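Local coordinates for Aac(6')-Ih protein (Acinetobacter baumannii, PDB 4E8O) that probably transfers an acetyl group from acetyl coenzyme A to the 6'-amino group of aminoglycoside antibiotics, a reaction that confers resistance, at residues E29-R39 against H50-I58. Numbering follows the deposited sequence.
Sequences ESQLSDWLALR and HLQEMRQLI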
loop_
_atom_site.group_PDB
_atom_site.type_symbol
_atom_site.label_atom_id
_atom_site.label_comp_id
_atom_site.label_asym_id
_atom_site.label_seq_id
_atom_site.Cartn_x
_atom_site.Cartn_y
_atom_site.Cartn_z
ATOM N N GLU B 29 5.123 -22.892 -15.778
ATOM C CA GLU B 29 4.524 -23.949 -14.961
ATOM C C GLU B 29 5.484 -25.123 -14.783
ATOM O O GLU B 29 5.434 -25.839 -13.782
ATOM C CB GLU B 29 3.214 -24.430 -15.591
ATOM C CG GLU B 29 2.511 -25.534 -14.813
ATOM C CD GLU B 29 1.338 -26.118 -15.569
ATOM O OE1 GLU B 29 0.885 -25.480 -16.544
ATOM O OE2 GLU B 29 0.872 -27.215 -15.193
ATOM N N SER B 30 6.369 -25.306 -15.757
ATOM C CA SER B 30 7.353 -26.383 -15.711
ATOM C C SER B 30 8.384 -26.188 -14.596
ATOM O O SER B 30 9.064 -27.138 -14.204
ATOM C CB SER B 30 8.057 -26.500 -17.065
ATOM O OG SER B 30 8.439 -25.225 -17.550
ATOM N N GLN B 31 8.483 -24.962 -14.084
ATOM C CA GLN B 31 9.506 -24.593 -13.107
ATOM C C GLN B 31 8.933 -24.248 -11.729
ATOM O O GLN B 31 9.581 -23.559 -10.943
ATOM C CB GLN B 31 10.310 -23.393 -13.629
ATOM C CG GLN B 31 11.037 -23.625 -14.948
ATOM C CD GLN B 31 11.419 -22.328 -15.632
ATOM O OE1 GLN B 31 10.647 -21.373 -15.647
ATOM N NE2 GLN B 31 12.618 -22.288 -16.203
ATOM N N LEU B 32 7.726 -24.723 -11.440
ATOM C CA LEU B 32 7.060 -24.411 -10.175
ATOM C C LEU B 32 7.821 -24.928 -8.950
ATOM O O LEU B 32 7.854 -24.270 -7.905
ATOM C CB LEU B 32 5.627 -24.953 -10.183
ATOM C CG LEU B 32 4.655 -24.255 -11.137
ATOM C CD1 LEU B 32 3.385 -25.067 -11.313
ATOM C CD2 LEU B 32 4.323 -22.859 -10.644
ATOM N N SER B 33 8.436 -26.099 -9.085
ATOM C CA SER B 33 9.210 -26.695 -7.996
ATOM C C SER B 33 10.454 -25.871 -7.645
ATOM O O SER B 33 10.735 -25.634 -6.465
ATOM C CB SER B 33 9.602 -28.130 -8.346
ATOM O OG SER B 33 10.477 -28.663 -7.373
ATOM N N ASP B 34 11.193 -25.428 -8.661
ATOM C CA ASP B 34 12.351 -24.562 -8.429
ATOM C C ASP B 34 11.929 -23.244 -7.783
ATOM O O ASP B 34 12.650 -22.688 -6.952
ATOM C CB ASP B 34 13.080 -24.266 -9.740
ATOM C CG ASP B 34 13.728 -25.492 -10.342
ATOM O OD1 ASP B 34 14.122 -26.407 -9.580
ATOM O OD2 ASP B 34 13.849 -25.535 -11.584
ATOM N N TRP B 35 10.763 -22.747 -8.187
ATOM C CA TRP B 35 10.216 -21.498 -7.670
ATOM C C TRP B 35 9.795 -21.677 -6.219
ATOM O O TRP B 35 10.085 -20.829 -5.373
ATOM C CB TRP B 35 9.019 -21.061 -8.522
ATOM C CG TRP B 35 8.436 -19.715 -8.159
ATOM C CD1 TRP B 35 8.969 -18.783 -7.312
ATOM C CD2 TRP B 35 7.201 -19.161 -8.637
ATOM N NE1 TRP B 35 8.141 -17.688 -7.236
ATOM C CE2 TRP B 35 7.051 -17.895 -8.041
ATOM C CE3 TRP B 35 6.213 -19.614 -9.517
ATOM C CZ2 TRP B 35 5.947 -17.076 -8.292
ATOM C CZ3 TRP B 35 5.123 -18.804 -9.767
ATOM C CH2 TRP B 35 4.996 -17.548 -9.157
ATOM N N LEU B 36 9.121 -22.790 -5.936
ATOM C CA LEU B 36 8.642 -23.099 -4.587
ATOM C C LEU B 36 9.791 -23.251 -3.596
ATOM O O LEU B 36 9.733 -22.722 -2.483
ATOM C CB LEU B 36 7.802 -24.381 -4.606
ATOM C CG LEU B 36 7.306 -24.910 -3.258
ATOM C CD1 LEU B 36 6.348 -23.922 -2.639
ATOM C CD2 LEU B 36 6.642 -26.272 -3.398
ATOM N N ALA B 37 10.828 -23.975 -4.007
ATOM C CA ALA B 37 11.983 -24.239 -3.154
ATOM C C ALA B 37 12.658 -22.965 -2.642
ATOM O O ALA B 37 13.103 -22.917 -1.496
ATOM C CB ALA B 37 12.987 -25.121 -3.887
ATOM N N LEU B 38 12.744 -21.948 -3.495
ATOM C CA LEU B 38 13.311 -20.662 -3.100
ATOM C C LEU B 38 12.281 -19.796 -2.384
ATOM O O LEU B 38 12.611 -19.093 -1.427
ATOM C CB LEU B 38 13.866 -19.918 -4.318
ATOM C CG LEU B 38 15.063 -20.571 -5.006
ATOM C CD1 LEU B 38 15.518 -19.747 -6.192
ATOM C CD2 LEU B 38 16.194 -20.733 -4.017
ATOM N N ARG B 39 11.036 -19.855 -2.852
ATOM C CA ARG B 39 9.948 -19.072 -2.277
ATOM C C ARG B 39 9.712 -19.431 -0.816
ATOM O O ARG B 39 9.362 -18.567 -0.012
ATOM C CB ARG B 39 8.657 -19.294 -3.074
ATOM C CG ARG B 39 7.670 -18.144 -3.011
ATOM C CD ARG B 39 6.510 -18.368 -3.972
ATOM N NE ARG B 39 5.774 -17.136 -4.237
ATOM C CZ ARG B 39 4.574 -16.856 -3.742
ATOM N NH1 ARG B 39 3.954 -17.724 -2.954
ATOM N NH2 ARG B 39 3.988 -15.703 -4.040
ATOM N N HIS B 50 1.301 -21.565 -1.041
ATOM C CA HIS B 50 2.268 -21.114 -2.040
ATOM C C HIS B 50 1.797 -21.453 -3.460
ATOM O O HIS B 50 1.633 -20.565 -4.300
ATOM C CB HIS B 50 3.631 -21.774 -1.797
ATOM C CG HIS B 50 4.493 -21.066 -0.797
ATOM N ND1 HIS B 50 5.026 -19.817 -1.029
ATOM C CD2 HIS B 50 4.949 -21.451 0.419
ATOM C CE1 HIS B 50 5.756 -19.452 0.012
ATOM N NE2 HIS B 50 5.727 -20.426 0.902
ATOM N N LEU B 51 1.584 -22.743 -3.714
ATOM C CA LEU B 51 1.216 -23.237 -5.042
ATOM C C LEU B 51 -0.067 -22.610 -5.583
ATOM O O LEU B 51 -0.166 -22.320 -6.778
ATOM C CB LEU B 51 1.087 -24.765 -5.030
ATOM C CG LEU B 51 2.398 -25.551 -5.017
ATOM C CD1 LEU B 51 2.150 -27.054 -4.997
ATOM C CD2 LEU B 51 3.250 -25.170 -6.218
ATOM N N GLN B 52 -1.044 -22.409 -4.706
ATOM C CA GLN B 52 -2.305 -21.790 -5.096
ATOM C C GLN B 52 -2.026 -20.378 -5.601
ATOM O O GLN B 52 -2.589 -19.944 -6.603
ATOM C CB GLN B 52 -3.265 -21.760 -3.902
ATOM C CG GLN B 52 -4.710 -22.128 -4.224
ATOM C CD GLN B 52 -5.538 -22.376 -2.972
ATOM O OE1 GLN B 52 -5.003 -22.727 -1.919
ATOM N NE2 GLN B 52 -6.848 -22.195 -3.081
ATOM N N GLU B 53 -1.131 -19.675 -4.916
ATOM C CA GLU B 53 -0.782 -18.312 -5.297
ATOM C C GLU B 53 0.087 -18.295 -6.553
ATOM O O GLU B 53 -0.150 -17.500 -7.460
ATOM C CB GLU B 53 -0.062 -17.609 -4.142
ATOM C CG GLU B 53 0.085 -16.103 -4.323
ATOM C CD GLU B 53 0.778 -15.444 -3.146
ATOM O OE1 GLU B 53 1.209 -16.173 -2.228
ATOM O OE2 GLU B 53 0.890 -14.199 -3.138
ATOM N N MET B 54 1.085 -19.176 -6.598
ATOM C CA MET B 54 1.997 -19.270 -7.739
ATOM C C MET B 54 1.265 -19.528 -9.059
ATOM O O MET B 54 1.617 -18.948 -10.088
ATOM C CB MET B 54 3.053 -20.358 -7.489
ATOM C CG MET B 54 4.100 -19.980 -6.448
ATOM S SD MET B 54 4.758 -21.396 -5.546
ATOM C CE MET B 54 5.560 -22.299 -6.871
ATOM N N ARG B 55 0.245 -20.386 -9.032
ATOM C CA ARG B 55 -0.493 -20.721 -10.252
ATOM C C ARG B 55 -1.337 -19.561 -10.775
ATOM O O ARG B 55 -1.554 -19.448 -11.979
ATOM C CB ARG B 55 -1.363 -21.970 -10.048
ATOM C CG ARG B 55 -0.560 -23.241 -9.827
ATOM C CD ARG B 55 -1.361 -24.496 -10.149
ATOM N NE ARG B 55 -0.497 -25.670 -10.245
ATOM C CZ ARG B 55 0.071 -26.089 -11.371
ATOM N NH1 ARG B 55 -0.133 -25.437 -12.508
ATOM N NH2 ARG B 55 0.849 -27.162 -11.361
ATOM N N GLN B 56 -1.810 -18.703 -9.873
ATOM C CA GLN B 56 -2.555 -17.507 -10.263
ATOM C C GLN B 56 -1.627 -16.471 -10.887
ATOM O O GLN B 56 -1.895 -15.956 -11.971
ATOM C CB GLN B 56 -3.233 -16.876 -9.042
ATOM C CG GLN B 56 -4.288 -17.734 -8.350
ATOM C CD GLN B 56 -4.875 -17.031 -7.135
ATOM O OE1 GLN B 56 -4.640 -15.838 -6.923
ATOM N NE2 GLN B 56 -5.637 -17.766 -6.331
ATOM N N LEU B 57 -0.540 -16.170 -10.176
ATOM C CA LEU B 57 0.431 -15.152 -10.580
ATOM C C LEU B 57 0.922 -15.298 -12.023
ATOM O O LEU B 57 1.053 -14.303 -12.739
ATOM C CB LEU B 57 1.634 -15.148 -9.621
ATOM C CG LEU B 57 1.397 -14.772 -8.154
ATOM C CD1 LEU B 57 2.681 -14.860 -7.346
ATOM C CD2 LEU B 57 0.821 -13.379 -8.049
ATOM N N ILE B 58 1.181 -16.531 -12.450
ATOM C CA ILE B 58 1.759 -16.778 -13.774
ATOM C C ILE B 58 0.777 -16.523 -14.920
ATOM O O ILE B 58 1.176 -16.462 -16.085
ATOM C CB ILE B 58 2.369 -18.201 -13.900
ATOM C CG1 ILE B 58 1.357 -19.274 -13.495
ATOM C CG2 ILE B 58 3.637 -18.328 -13.064
ATOM C CD1 ILE B 58 1.959 -20.662 -13.358
#
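Arg39 NH1 is gripped by two groups of the facing helix, illustrating how one buried guanidinium can tie two helices together. It donates to His50 ND1 at 3.0 Å, along a line tilted from both the imidazole and guanidinium planes, and to Glu53 OE1 at 3.2 Å in a salt bridge. Glu53 OE1 lies in the guanidinium plane, while NH1 meets it from above the carboxylate plane, the two planes standing 88° apart. Arg39 reaches this far because its chain runs extended from CG to NE, with CG anti to the backbone N (chi1 -154°). NE forms a salt bridge with Glu80 of strand 75-84, whose OE2 also accepts from Trp35 NE1, so this second carboxylate probably offsets the buried charge. Helices 32-42 and 47-57 are the pair that follows the first strand in the GNAT fold; the axes of 32-39 and 50-57 run at 125° and approach to 10.9 Å, with Trp35 and Leu57 turned onto the sheet. Between the helices Met54 fits as a knob among Leu32, Trp35, Leu36 and Arg39. Its CG makes a CH-pi contact 3.5 Å from the centroid of the six-membered Trp35 ring, and SD lies over the same ring. The bend at its third side-chain torsion carries CE to Leu36 CB, 3.8 Å away. Toward the solvent-facing border, CD1 of the buried Leu32 covers a face of the Arg55 guanidinium, while Glu29 OE2 takes a weak, 3.4 Å salt-bridging bond from Arg55 NH1 at its edge.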